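Local coordinates for protein giardin subunit alpha-1 (Giardia intestinalis, PDB 4EVF) that binds calcium and, in a calcium-dependent way, phosphatidylserine-containing membranes as an annexin, and takes part in the parasite's attachment to the intestinal mucosa, at residues A[148-153]-A[183-188]; A[160-165]-A[171-176]; A[67-72]-A[247-252]; A[34-39]-A[72-77]; A[234-239]-A[267-272]. One frame throughout, in Å; residues are numbered along the deposited sequence.

How the contacts relate
Contacts 3 and 5 lie deeper in this all-helical chain than contact 1, a surface contact, or contact 4, another one where water does much of the joining. Contact 2 is buried yet far from the chain's centre, packed with leucine, alanine and tyrosine inside the predicted third annexin repeat. Contacts 1 and 2 touch through Arg151 and Tyr173, and contact 2 is nested within the chain loop that contact 1 closes. Contacts 3 and 4 share Ser72, and Arg35 of contact 4 reaches Leu70 of contact 3. Contacts 3 and 5 meet where helices 227-240 and 245-255 pack. A salt bridge to a buried aspartate marks contact 3, whereas contact 5 relies on an amide-ring stack and apolar touches.

Contact 1: residues A[148-153]-A[183-188]; sequences RVSRPG and SAEYRP
Glu185 swings its CG anti to its own carbonyl carbon (chi1 -54°) and runs extended from there, which carries the carboxylate off helix 183-196 to the backbone of loop 148-153. Ser150, with OG anti to its backbone N (chi1 176°), turns its hydroxyl to the same group. OG donates to Glu185 OE2 at 2.8 Å, and the backbone N of Arg151 donates to Glu185 OE1 at 2.9 Å in a fairly straight bond of 162°. Both oxygens are met on their syn lone pairs, so one carboxylate receives two neighbouring donors and its rotation is fixed. A glutamate suits the place because its length spans the gap and it offers two acceptors. The CB of Arg151 lies 3.5 Å from Glu185 OE1, but its guanidinium turns away to a salt bridge with Glu158. One carboxylate thus bridges a loop hydroxyl and the next backbone N-H, tying the surface linker ahead of helix 155-167 to helix 183-196 in the all-helical annexin fold.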
# COMPACT_ATOMS: atom_id res chain seq x y z
N ARG A 148 -6.42 2.38 -17.61
CA ARG A 148 -7.71 1.77 -17.37
C ARG A 148 -8.64 2.13 -18.53
O ARG A 148 -8.62 3.26 -19.02
CB ARG A 148 -8.29 2.25 -16.04
CG ARG A 148 -7.44 1.91 -14.82
CD ARG A 148 -7.70 0.49 -14.33
NE ARG A 148 -6.53 -0.09 -13.67
CZ ARG A 148 -6.46 -1.35 -13.23
NH1 ARG A 148 -7.50 -2.16 -13.37
NH2 ARG A 148 -5.35 -1.78 -12.65
N VAL A 149 -9.45 1.17 -18.95
CA VAL A 149 -10.28 1.32 -20.14
C VAL A 149 -11.69 0.88 -19.81
O VAL A 149 -11.91 -0.26 -19.38
CB VAL A 149 -9.75 0.47 -21.31
CG1 VAL A 149 -10.77 0.41 -22.44
CG2 VAL A 149 -8.41 0.99 -21.81
N SER A 150 -12.65 1.77 -20.02
CA SER A 150 -14.04 1.44 -19.74
C SER A 150 -14.44 0.16 -20.45
O SER A 150 -14.00 -0.11 -21.57
CB SER A 150 -14.96 2.58 -20.16
OG SER A 150 -16.31 2.21 -19.96
N ARG A 151 -15.26 -0.65 -19.79
CA ARG A 151 -15.68 -1.91 -20.37
C ARG A 151 -16.99 -1.81 -21.16
O ARG A 151 -17.90 -1.08 -20.79
CB ARG A 151 -15.72 -3.00 -19.30
CG ARG A 151 -14.31 -3.24 -18.77
CD ARG A 151 -14.11 -4.58 -18.17
NE ARG A 151 -14.18 -5.68 -19.12
CZ ARG A 151 -13.16 -6.15 -19.84
NH1 ARG A 151 -11.97 -5.58 -19.78
NH2 ARG A 151 -13.35 -7.18 -20.64
N PRO A 152 -17.06 -2.57 -22.27
CA PRO A 152 -18.14 -2.52 -23.27
C PRO A 152 -19.54 -2.67 -22.67
O PRO A 152 -20.40 -1.82 -22.92
CB PRO A 152 -17.83 -3.70 -24.19
CG PRO A 152 -16.91 -4.59 -23.40
CD PRO A 152 -16.10 -3.64 -22.58
N GLY A 153 -19.77 -3.72 -21.89
CA GLY A 153 -21.12 -4.03 -21.46
C GLY A 153 -21.57 -3.47 -20.13
O GLY A 153 -20.89 -2.65 -19.51
N SER A 183 -11.80 0.99 -11.48
CA SER A 183 -12.33 0.61 -10.18
C SER A 183 -13.82 0.89 -10.07
O SER A 183 -14.58 0.08 -9.52
CB SER A 183 -11.60 1.36 -9.06
OG SER A 183 -10.23 1.01 -9.04
N ALA A 184 -14.24 2.05 -10.58
CA ALA A 184 -15.63 2.44 -10.46
C ALA A 184 -16.56 1.40 -11.08
O ALA A 184 -17.68 1.23 -10.63
CB ALA A 184 -15.86 3.81 -11.08
N GLU A 185 -16.08 0.71 -12.11
CA GLU A 185 -16.86 -0.31 -12.81
C GLU A 185 -16.73 -1.65 -12.12
O GLU A 185 -17.65 -2.47 -12.11
CB GLU A 185 -16.41 -0.43 -14.26
CG GLU A 185 -16.42 0.89 -15.02
CD GLU A 185 -16.35 0.72 -16.53
OE1 GLU A 185 -15.92 -0.36 -17.00
OE2 GLU A 185 -16.73 1.68 -17.24
N TYR A 186 -15.56 -1.88 -11.53
CA TYR A 186 -15.31 -3.19 -10.92
C TYR A 186 -16.33 -3.54 -9.85
O TYR A 186 -16.87 -4.65 -9.83
CB TYR A 186 -13.90 -3.25 -10.35
CG TYR A 186 -13.54 -4.61 -9.79
CD1 TYR A 186 -13.14 -5.64 -10.63
CD2 TYR A 186 -13.60 -4.86 -8.42
CE1 TYR A 186 -12.80 -6.89 -10.13
CE2 TYR A 186 -13.26 -6.12 -7.90
CZ TYR A 186 -12.86 -7.13 -8.77
OH TYR A 186 -12.52 -8.38 -8.28
N ARG A 187 -16.61 -2.59 -8.96
CA ARG A 187 -17.50 -2.82 -7.83
C ARG A 187 -18.88 -3.35 -8.24
O ARG A 187 -19.35 -4.36 -7.69
CB ARG A 187 -17.62 -1.53 -6.99
CG ARG A 187 -16.28 -0.79 -6.90
CD ARG A 187 -16.28 0.41 -5.95
NE ARG A 187 -14.90 0.78 -5.59
CZ ARG A 187 -14.24 1.83 -6.07
NH1 ARG A 187 -14.83 2.68 -6.92
NH2 ARG A 187 -12.99 2.06 -5.68
N PRO A 188 -19.55 -2.69 -9.21
CA PRO A 188 -20.83 -3.23 -9.69
C PRO A 188 -20.68 -4.61 -10.34
O PRO A 188 -21.56 -5.46 -10.21
CB PRO A 188 -21.29 -2.20 -10.72
CG PRO A 188 -20.08 -1.31 -11.00
CD PRO A 188 -19.25 -1.35 -9.76

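Contact 2: residues A[160-165]-A[171-176]; sequences QRLDQA and TAYLID
The Tyr173 ring is met obliquely by Ala165 CB, Arg161 CB and the CA of Leu162; CB and CD of Arg161 lie by its hydroxyl end, while the guanidinium leads away. This is the packing of two consecutive helices of an annexin repeat, 155-167 and 171-180, whose N-to-C directions in the short segments differ by 132°, nearer antiparallel than parallel, with axes approaching to 9.4 Å. Ala165 points its methyl at the other helix, and Ala165 CB lies 3.5 Å from Tyr173 CD2; a small residue suits a place where a ring comes so close. The same CB touches Leu174 CD1, which also meets Leu162 CD2 at 3.8 Å, the two leucines crossing at about a right angle. These branched side chains fill the buried side, where Phe193 of helix 183-196 and Ile208 of helix 201-208 add cover. Tyrosine fits the border between this apolar layer and the more polar margin, its ring packing inward and its hydroxyl taking a weak bond from Arg151. A chi1 of -174°, with CG beside the carbonyl carbon, brings Tyr173 OH to 3.3 Å from Arg161 CB. There a water donates to Tyr173 OH at 3.1 Å and accepts a weak bond from Arg161 NE.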
# COMPACT_ATOMS: atom_id res chain seq x y z
N GLN A 160 -20.86 -12.00 -16.39
CA GLN A 160 -21.04 -13.26 -17.13
C GLN A 160 -19.82 -13.61 -17.99
O GLN A 160 -19.33 -14.74 -17.93
CB GLN A 160 -22.32 -13.23 -17.97
CG GLN A 160 -22.46 -14.38 -18.99
CD GLN A 160 -22.78 -15.74 -18.34
OE1 GLN A 160 -22.43 -16.00 -17.19
NE2 GLN A 160 -23.45 -16.60 -19.10
N ARG A 161 -19.32 -12.66 -18.78
CA ARG A 161 -18.09 -12.88 -19.54
C ARG A 161 -16.92 -13.22 -18.62
O ARG A 161 -16.08 -14.06 -18.95
CB ARG A 161 -17.72 -11.65 -20.39
CG ARG A 161 -18.74 -11.26 -21.46
CD ARG A 161 -18.16 -10.23 -22.43
NE ARG A 161 -18.91 -8.97 -22.47
CZ ARG A 161 -20.06 -8.79 -23.10
NH1 ARG A 161 -20.64 -9.80 -23.74
NH2 ARG A 161 -20.66 -7.60 -23.09
N LEU A 162 -16.87 -12.57 -17.46
CA LEU A 162 -15.80 -12.79 -16.48
C LEU A 162 -15.90 -14.22 -15.96
O LEU A 162 -14.92 -14.97 -15.98
CB LEU A 162 -15.92 -11.80 -15.32
CG LEU A 162 -14.66 -11.18 -14.69
CD1 LEU A 162 -14.76 -11.11 -13.16
CD2 LEU A 162 -13.38 -11.89 -15.11
N ASP A 163 -17.10 -14.59 -15.51
CA ASP A 163 -17.38 -15.95 -15.05
C ASP A 163 -17.02 -17.01 -16.09
O ASP A 163 -16.46 -18.06 -15.76
CB ASP A 163 -18.86 -16.09 -14.68
CG ASP A 163 -19.27 -17.52 -14.35
OD1 ASP A 163 -19.11 -17.94 -13.19
OD2 ASP A 163 -19.75 -18.22 -15.26
N GLN A 164 -17.35 -16.75 -17.35
CA GLN A 164 -17.03 -17.68 -18.42
C GLN A 164 -15.51 -17.77 -18.59
O GLN A 164 -14.97 -18.85 -18.80
CB GLN A 164 -17.71 -17.27 -19.73
CG GLN A 164 -19.24 -17.35 -19.69
CD GLN A 164 -19.91 -16.75 -20.92
OE1 GLN A 164 -19.38 -15.82 -21.54
NE2 GLN A 164 -21.07 -17.29 -21.27
N ALA A 165 -14.83 -16.63 -18.46
CA ALA A 165 -13.37 -16.63 -18.51
C ALA A 165 -12.75 -17.49 -17.40
O ALA A 165 -11.81 -18.25 -17.65
CB ALA A 165 -12.83 -15.21 -18.45
N THR A 171 -7.01 -17.29 -19.04
CA THR A 171 -6.19 -16.41 -18.21
C THR A 171 -5.79 -15.13 -18.95
O THR A 171 -5.50 -14.13 -18.31
CB THR A 171 -4.92 -17.14 -17.70
OG1 THR A 171 -4.13 -17.56 -18.81
CG2 THR A 171 -5.31 -18.36 -16.87
N ALA A 172 -5.77 -15.16 -20.27
CA ALA A 172 -5.47 -13.93 -21.01
C ALA A 172 -6.55 -12.87 -20.75
O ALA A 172 -6.24 -11.69 -20.55
CB ALA A 172 -5.32 -14.20 -22.52
N TYR A 173 -7.81 -13.29 -20.74
CA TYR A 173 -8.93 -12.38 -20.47
C TYR A 173 -8.85 -11.86 -19.04
O TYR A 173 -9.15 -10.70 -18.75
CB TYR A 173 -10.26 -13.11 -20.69
CG TYR A 173 -11.50 -12.25 -20.59
CD1 TYR A 173 -12.14 -11.80 -21.74
CD2 TYR A 173 -12.04 -11.90 -19.36
CE1 TYR A 173 -13.27 -11.02 -21.66
CE2 TYR A 173 -13.17 -11.12 -19.27
CZ TYR A 173 -13.78 -10.67 -20.43
OH TYR A 173 -14.91 -9.90 -20.37
N LEU A 174 -8.44 -12.75 -18.13
CA LEU A 174 -8.32 -12.42 -16.72
C LEU A 174 -7.27 -11.34 -16.47
O LEU A 174 -7.50 -10.39 -15.72
CB LEU A 174 -8.00 -13.67 -15.93
CG LEU A 174 -9.13 -14.46 -15.29
CD1 LEU A 174 -10.49 -14.26 -15.91
CD2 LEU A 174 -8.75 -15.96 -15.19
N ILE A 175 -6.11 -11.49 -17.11
CA ILE A 175 -5.00 -10.57 -16.92
C ILE A 175 -5.38 -9.19 -17.46
O ILE A 175 -5.14 -8.17 -16.82
CB ILE A 175 -3.73 -11.10 -17.61
CG1 ILE A 175 -3.23 -12.37 -16.90
CG2 ILE A 175 -2.64 -10.05 -17.61
CD1 ILE A 175 -2.26 -13.19 -17.73
N ASP A 176 -5.99 -9.18 -18.63
CA ASP A 176 -6.42 -7.93 -19.25
C ASP A 176 -7.55 -7.30 -18.44
O ASP A 176 -7.57 -6.10 -18.24
CB ASP A 176 -6.87 -8.19 -20.69
CG ASP A 176 -7.41 -6.94 -21.34
OD1 ASP A 176 -6.58 -6.15 -21.84
OD2 ASP A 176 -8.64 -6.75 -21.35
O HOH W 1 -16.12 -7.66 -22.17

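Contact 3: residues A[67-72]-A[247-252]; sequences LMDLFS and RMRRIT
Arg249 presents the NE/NH2 edge of its guanidinium to the carboxylate of Asp69, gripping it side-on with two nitrogens. NE donates to Asp69 OD2 at 2.7 Å and 165°, with that oxygen lying in the guanidinium plane, while NH2 donates to the syn lone pair of Asp69 OD1 at 3.2 Å. The two flat groups are nearly coplanar, 26° apart, as suits a bidentate salt bridge. A bend in the arginine chain at chi2 (-139°) helps bring its end to the acid. Asp69 is buried, and its short side chain points toward the partner helix; the paired arginine probably offsets the cost of burying its charge. A water lies 2.8 Å from Asp69 OD2 and 2.7 Å from Arg249 O, placed to bridge them, though it has more acceptors near it than protons. Beside this polar patch, Leu70 CD2 lies 3.7 Å from Thr252 O, its apolar side chain also touching Leu291 and Val256. The contact thus joins the predicted first and fourth annexin repeats, packing the end of helix 62-70 against helix 245-255, with helix 284-292 touching both Leu70 and Thr252 and helix 227-240 lying against Met248 and Ile251.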
# COMPACT_ATOMS: atom_id res chain seq x y z
N LEU A 67 8.75 6.45 11.13
CA LEU A 67 8.55 7.85 11.52
C LEU A 67 9.26 8.82 10.56
O LEU A 67 8.70 9.87 10.19
CB LEU A 67 8.97 8.08 12.98
CG LEU A 67 8.10 7.30 13.97
CD1 LEU A 67 8.60 7.41 15.41
CD2 LEU A 67 6.64 7.73 13.87
N MET A 68 10.47 8.46 10.16
CA MET A 68 11.22 9.16 9.11
C MET A 68 10.45 9.22 7.81
O MET A 68 10.34 10.28 7.19
CB MET A 68 12.57 8.48 8.84
CG MET A 68 13.53 8.50 10.02
SD MET A 68 15.02 7.52 9.70
CE MET A 68 15.74 8.37 8.29
N ASP A 69 9.93 8.07 7.38
CA ASP A 69 9.20 7.96 6.12
C ASP A 69 8.04 8.95 6.08
O ASP A 69 7.79 9.60 5.05
CB ASP A 69 8.64 6.54 5.95
CG ASP A 69 9.72 5.50 5.67
OD1 ASP A 69 10.88 5.87 5.38
OD2 ASP A 69 9.39 4.29 5.71
N LEU A 70 7.31 9.05 7.19
CA LEU A 70 6.14 9.93 7.28
C LEU A 70 6.47 11.40 7.04
O LEU A 70 5.59 12.19 6.70
CB LEU A 70 5.42 9.74 8.61
CG LEU A 70 4.77 8.36 8.77
CD1 LEU A 70 4.44 8.07 10.24
CD2 LEU A 70 3.53 8.23 7.89
N PHE A 71 7.74 11.75 7.22
CA PHE A 71 8.16 13.14 7.00
C PHE A 71 9.16 13.26 5.85
O PHE A 71 9.83 14.30 5.66
CB PHE A 71 8.65 13.77 8.31
CG PHE A 71 7.53 14.00 9.29
CD1 PHE A 71 6.57 14.96 9.04
CD2 PHE A 71 7.40 13.21 10.43
CE1 PHE A 71 5.52 15.17 9.92
CE2 PHE A 71 6.35 13.41 11.31
CZ PHE A 71 5.41 14.39 11.06
N SER A 72 9.20 12.19 5.06
CA SER A 72 9.98 12.16 3.84
C SER A 72 9.08 12.26 2.61
O SER A 72 7.87 12.32 2.74
CB SER A 72 10.80 10.87 3.79
OG SER A 72 11.71 10.84 4.88
N ARG A 247 6.35 -4.94 6.47
CA ARG A 247 5.11 -4.61 5.77
C ARG A 247 4.37 -3.44 6.41
O ARG A 247 3.84 -2.58 5.71
CB ARG A 247 4.16 -5.81 5.72
CG ARG A 247 2.74 -5.44 5.28
CD ARG A 247 2.40 -6.09 3.94
NE ARG A 247 2.07 -7.49 4.14
CZ ARG A 247 1.98 -8.41 3.18
NH1 ARG A 247 2.20 -8.12 1.90
NH2 ARG A 247 1.66 -9.63 3.53
N MET A 248 4.30 -3.42 7.73
CA MET A 248 3.57 -2.35 8.39
C MET A 248 4.26 -1.02 8.13
O MET A 248 3.60 0.01 7.97
CB MET A 248 3.36 -2.61 9.88
CG MET A 248 2.23 -3.61 10.16
SD MET A 248 0.68 -3.25 9.30
CE MET A 248 0.10 -1.86 10.28
N ARG A 249 5.58 -1.05 8.05
CA ARG A 249 6.35 0.17 7.80
C ARG A 249 6.16 0.65 6.36
O ARG A 249 6.00 1.85 6.10
CB ARG A 249 7.83 -0.03 8.10
CG ARG A 249 8.66 1.19 7.72
CD ARG A 249 9.98 0.79 7.07
NE ARG A 249 10.56 1.90 6.30
CZ ARG A 249 11.77 1.89 5.77
NH1 ARG A 249 12.55 0.83 5.93
NH2 ARG A 249 12.22 2.94 5.09
N ARG A 250 6.18 -0.29 5.42
CA ARG A 250 5.93 0.06 4.03
C ARG A 250 4.56 0.72 3.88
O ARG A 250 4.49 1.87 3.48
CB ARG A 250 6.07 -1.15 3.11
CG ARG A 250 7.52 -1.64 2.98
CD ARG A 250 7.66 -2.69 1.88
NE ARG A 250 6.85 -3.88 2.15
CZ ARG A 250 7.32 -5.01 2.69
NH1 ARG A 250 8.60 -5.11 3.02
NH2 ARG A 250 6.50 -6.04 2.89
N ILE A 251 3.49 0.01 4.22
CA ILE A 251 2.15 0.54 3.93
C ILE A 251 1.74 1.71 4.81
O ILE A 251 1.03 2.62 4.36
CB ILE A 251 1.06 -0.57 3.92
CG1 ILE A 251 0.65 -0.99 5.33
CG2 ILE A 251 1.52 -1.80 3.13
CD1 ILE A 251 -0.26 -2.22 5.33
N THR A 252 2.18 1.72 6.07
CA THR A 252 1.86 2.85 6.94
C THR A 252 2.63 4.11 6.50
O THR A 252 2.06 5.19 6.40
CB THR A 252 2.13 2.54 8.42
OG1 THR A 252 1.55 1.26 8.74
CG2 THR A 252 1.51 3.59 9.32
O HOH W 2 7.22 3.39 4.25

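Contact 4: residues A[34-39]-A[72-77]; sequences SREKIA and SDRHEV
Glu36 reaches from helix 32-46 toward Arg74: CB and CG act as a spacer, with CG anti to the carbonyl carbon (chi1 -61°) and the chain extended beyond. CD then comes in at the edge of the Arg74 guanidinium, 3.7 Å from NH1. At the tip, OE2 forms a salt bridge with Arg74 NH1 at 3.3 Å, the carboxylate turned 53° from the guanidinium plane; Glu36 OE1 stays farther off, 4.0 Å from Arg74 NH1. OE2 also accepts from two waters. One of them, 2.8 Å from OE2, accepts from both the backbone N and NH1 of Arg74; the other donates to Asp73 OD1 as well, at 2.7 Å. That second water sits between two acids whose oxygens, Glu36 OE2 and Asp73 OD1, are 4.0 Å apart, and probably eases their repulsion. Asp73 suits its place as the N-cap of the following helix, since its OD2 accepts from His75 N at 2.9 Å and weakly from Glu76 N. Arg74 can serve two acids: its NE forms a salt bridge with Asp106, while His75 CE1 lies over one guanidinium face. The contact sets helix 32-46 of the predicted first annexin repeat beside the start of helix 74-87 of the predicted second, with helix 104-118 meeting His75 and helix 4-16 packing against Ile38.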
# COMPACT_ATOMS: atom_id res chain seq x y z
N SER A 34 0.22 17.55 3.73
CA SER A 34 0.35 18.45 4.89
C SER A 34 1.67 18.21 5.62
O SER A 34 2.35 19.15 6.02
CB SER A 34 -0.81 18.28 5.87
OG SER A 34 -2.04 18.76 5.34
N ARG A 35 2.04 16.94 5.79
CA ARG A 35 3.33 16.65 6.40
C ARG A 35 4.51 17.18 5.59
O ARG A 35 5.56 17.50 6.16
CB ARG A 35 3.47 15.16 6.71
CG ARG A 35 2.52 14.72 7.81
CD ARG A 35 2.79 13.27 8.20
NE ARG A 35 3.05 12.46 7.02
CZ ARG A 35 2.20 11.58 6.52
NH1 ARG A 35 1.03 11.39 7.11
NH2 ARG A 35 2.52 10.89 5.45
N GLU A 36 4.36 17.27 4.27
CA GLU A 36 5.39 17.91 3.42
C GLU A 36 5.56 19.40 3.77
O GLU A 36 6.68 19.90 3.87
CB GLU A 36 5.07 17.75 1.94
CG GLU A 36 5.02 16.30 1.45
CD GLU A 36 4.81 16.20 -0.05
OE1 GLU A 36 4.05 17.03 -0.61
OE2 GLU A 36 5.42 15.30 -0.68
N LYS A 37 4.44 20.11 3.93
CA LYS A 37 4.46 21.50 4.37
C LYS A 37 5.17 21.63 5.71
O LYS A 37 6.03 22.49 5.89
CB LYS A 37 3.04 22.07 4.50
CG LYS A 37 2.32 22.29 3.19
CD LYS A 37 1.06 23.14 3.37
CE LYS A 37 -0.06 22.37 4.07
NZ LYS A 37 -1.34 23.15 4.15
N ILE A 38 4.81 20.76 6.65
CA ILE A 38 5.39 20.78 7.98
C ILE A 38 6.90 20.56 7.93
O ILE A 38 7.66 21.25 8.62
CB ILE A 38 4.73 19.72 8.90
CG1 ILE A 38 3.24 20.02 9.08
CG2 ILE A 38 5.46 19.65 10.24
CD1 ILE A 38 2.43 18.89 9.73
N ALA A 39 7.34 19.61 7.11
CA ALA A 39 8.76 19.32 6.96
C ALA A 39 9.50 20.52 6.40
O ALA A 39 10.66 20.77 6.76
CB ALA A 39 8.96 18.12 6.06
N SER A 72 9.20 12.19 5.06
CA SER A 72 9.98 12.16 3.84
C SER A 72 9.08 12.26 2.61
O SER A 72 7.87 12.32 2.74
CB SER A 72 10.80 10.87 3.79
OG SER A 72 11.71 10.84 4.88
N ASP A 73 9.70 12.28 1.43
CA ASP A 73 8.95 12.28 0.17
C ASP A 73 8.45 10.87 -0.11
O ASP A 73 9.26 9.94 -0.27
CB ASP A 73 9.81 12.77 -0.99
CG ASP A 73 8.99 13.03 -2.25
OD1 ASP A 73 8.79 14.21 -2.62
OD2 ASP A 73 8.53 12.06 -2.86
N ARG A 74 7.13 10.71 -0.15
CA ARG A 74 6.51 9.39 -0.24
C ARG A 74 6.79 8.68 -1.56
O ARG A 74 6.63 7.47 -1.66
CB ARG A 74 5.00 9.49 -0.02
CG ARG A 74 4.23 10.19 -1.15
CD ARG A 74 2.78 10.48 -0.73
NE ARG A 74 2.04 11.19 -1.77
CZ ARG A 74 2.11 12.50 -1.96
NH1 ARG A 74 2.89 13.23 -1.18
NH2 ARG A 74 1.41 13.08 -2.93
N HIS A 75 7.22 9.44 -2.58
CA HIS A 75 7.56 8.85 -3.87
C HIS A 75 8.98 8.32 -3.85
O HIS A 75 9.26 7.25 -4.40
CB HIS A 75 7.35 9.88 -5.00
CG HIS A 75 5.99 10.49 -4.99
ND1 HIS A 75 5.78 11.84 -4.89
CD2 HIS A 75 4.76 9.92 -5.03
CE1 HIS A 75 4.48 12.09 -4.88
NE2 HIS A 75 3.84 10.94 -4.97
N GLU A 76 9.88 9.04 -3.18
CA GLU A 76 11.24 8.53 -2.94
C GLU A 76 11.21 7.33 -2.00
O GLU A 76 11.98 6.38 -2.18
CB GLU A 76 12.14 9.62 -2.35
CG GLU A 76 12.56 10.65 -3.37
CD GLU A 76 13.31 11.81 -2.74
OE1 GLU A 76 13.56 11.78 -1.52
OE2 GLU A 76 13.67 12.76 -3.48
N VAL A 77 10.34 7.39 -1.00
CA VAL A 77 10.12 6.27 -0.09
C VAL A 77 9.69 5.03 -0.89
O VAL A 77 10.35 4.00 -0.83
CB VAL A 77 9.06 6.61 0.98
CG1 VAL A 77 8.67 5.35 1.78
CG2 VAL A 77 9.56 7.71 1.91
O HOH W 3 4.99 10.88 3.62
O HOH W 4 5.05 12.84 0.52
O HOH W 5 8.21 15.74 -0.47

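Contact 5: residues A[234-239]-A[267-272]; sequences LINCAC and KIYGDM
The amide of Asn236 stacks on the ring of Tyr269, the two planes only 16° apart. Asn236 CG sits 3.7 Å from Tyr269 CG and OD1 3.8 Å from CD2, while ND2 overhangs the CB of Tyr269 at 3.4 Å. The amide is placed there by its CG lying anti to the backbone N (chi1 -177°). A CH-pi contact accompanies the stack: Asn236 CB stands over the ring face, 4.2 Å from its centroid and 19° off the normal. The opposite face of that ring carries Ile268 CG1, so the tyrosine is sandwiched between the helix and its own loop. Asparagine suits the position because a flat amide can lie on an aromatic face while still hydrogen bonding at its rim, as ND2 does to the hydroxyl of Tyr266. Within the annexin fold, this is where helix 227-240 of the predicted fourth repeat meets the loop leading to helix 272-279, and Gly270 in that loop adopts backbone angles that suit a residue without a CB. Apolar contact is made deeper in, where Ile235 and Met272 cross at about a right angle. Ile235 CD1 lies 4.0 Å from Met272 SD and equally far from its CE; the bend of the flexible thioether at chi3 leaves both atoms beside that methyl. Tyr266 also touches both Ile235 and Met272.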
# COMPACT_ATOMS: atom_id res chain seq x y z
N LEU A 234 -3.99 -6.32 3.87
CA LEU A 234 -2.56 -6.36 4.06
C LEU A 234 -2.19 -6.09 5.52
O LEU A 234 -1.24 -6.65 6.03
CB LEU A 234 -1.87 -5.37 3.10
CG LEU A 234 -1.84 -5.67 1.59
CD1 LEU A 234 -1.23 -4.56 0.73
CD2 LEU A 234 -1.22 -7.02 1.26
N ILE A 235 -2.97 -5.47 6.30
CA ILE A 235 -2.68 -5.31 7.74
C ILE A 235 -2.98 -6.58 8.49
O ILE A 235 -2.22 -6.99 9.37
CB ILE A 235 -3.46 -4.13 8.34
CG1 ILE A 235 -2.85 -2.82 7.86
CG2 ILE A 235 -3.47 -4.19 9.86
CD1 ILE A 235 -3.69 -1.60 8.23
N ASN A 236 -4.07 -7.23 8.12
CA ASN A 236 -4.40 -8.52 8.70
C ASN A 236 -3.31 -9.58 8.40
O ASN A 236 -2.91 -10.34 9.28
CB ASN A 236 -5.79 -8.96 8.22
CG ASN A 236 -6.24 -10.26 8.84
OD1 ASN A 236 -6.26 -11.30 8.17
ND2 ASN A 236 -6.59 -10.23 10.12
N CYS A 237 -2.83 -9.60 7.16
CA CYS A 237 -1.71 -10.46 6.77
C CYS A 237 -0.51 -10.20 7.67
O CYS A 237 0.09 -11.14 8.19
CB CYS A 237 -1.32 -10.25 5.30
SG CYS A 237 -2.57 -10.73 4.05
N ALA A 238 -0.15 -8.93 7.85
CA ALA A 238 0.96 -8.58 8.72
C ALA A 238 0.73 -9.07 10.15
O ALA A 238 1.66 -9.53 10.81
CB ALA A 238 1.21 -7.05 8.72
N CYS A 239 -0.49 -8.95 10.64
CA CYS A 239 -0.75 -9.43 11.99
C CYS A 239 -0.54 -10.94 12.05
O CYS A 239 0.19 -11.45 12.90
CB CYS A 239 -2.16 -9.05 12.44
SG CYS A 239 -2.36 -7.29 12.83
N LYS A 267 -13.27 -4.92 9.97
CA LYS A 267 -14.24 -5.63 10.81
C LYS A 267 -14.53 -7.05 10.33
O LYS A 267 -14.96 -7.90 11.12
CB LYS A 267 -15.54 -4.83 10.93
CG LYS A 267 -15.35 -3.52 11.65
N ILE A 268 -14.29 -7.32 9.05
CA ILE A 268 -14.46 -8.68 8.54
C ILE A 268 -13.39 -9.63 9.09
O ILE A 268 -13.55 -10.84 9.06
CB ILE A 268 -14.46 -8.73 7.00
CG1 ILE A 268 -13.11 -8.31 6.44
CG2 ILE A 268 -15.57 -7.85 6.43
CD1 ILE A 268 -13.06 -8.28 4.94
N TYR A 269 -12.29 -9.08 9.60
CA TYR A 269 -11.23 -9.91 10.17
C TYR A 269 -11.29 -9.89 11.69
O TYR A 269 -11.04 -10.90 12.35
CB TYR A 269 -9.86 -9.45 9.69
CG TYR A 269 -9.79 -9.29 8.20
CD1 TYR A 269 -9.70 -8.03 7.62
CD2 TYR A 269 -9.83 -10.39 7.36
CE1 TYR A 269 -9.65 -7.87 6.26
CE2 TYR A 269 -9.78 -10.25 5.98
CZ TYR A 269 -9.68 -8.98 5.43
OH TYR A 269 -9.63 -8.82 4.07
N GLY A 270 -11.63 -8.73 12.25
CA GLY A 270 -11.79 -8.58 13.68
C GLY A 270 -11.72 -7.12 14.09
O GLY A 270 -12.28 -6.25 13.41
N ASP A 271 -11.03 -6.86 15.19
CA ASP A 271 -10.80 -5.51 15.67
C ASP A 271 -9.34 -5.17 15.39
O ASP A 271 -8.44 -5.80 15.95
CB ASP A 271 -11.07 -5.42 17.17
CG ASP A 271 -10.92 -4.01 17.70
OD1 ASP A 271 -11.84 -3.20 17.46
OD2 ASP A 271 -9.89 -3.70 18.34
N MET A 272 -9.10 -4.20 14.53
CA MET A 272 -7.74 -3.90 14.11
C MET A 272 -6.86 -3.48 15.28
O MET A 272 -5.73 -3.96 15.41
CB MET A 272 -7.71 -2.83 13.01
CG MET A 272 -6.33 -2.58 12.47
SD MET A 272 -6.31 -1.29 11.22
CE MET A 272 -7.25 -2.11 9.98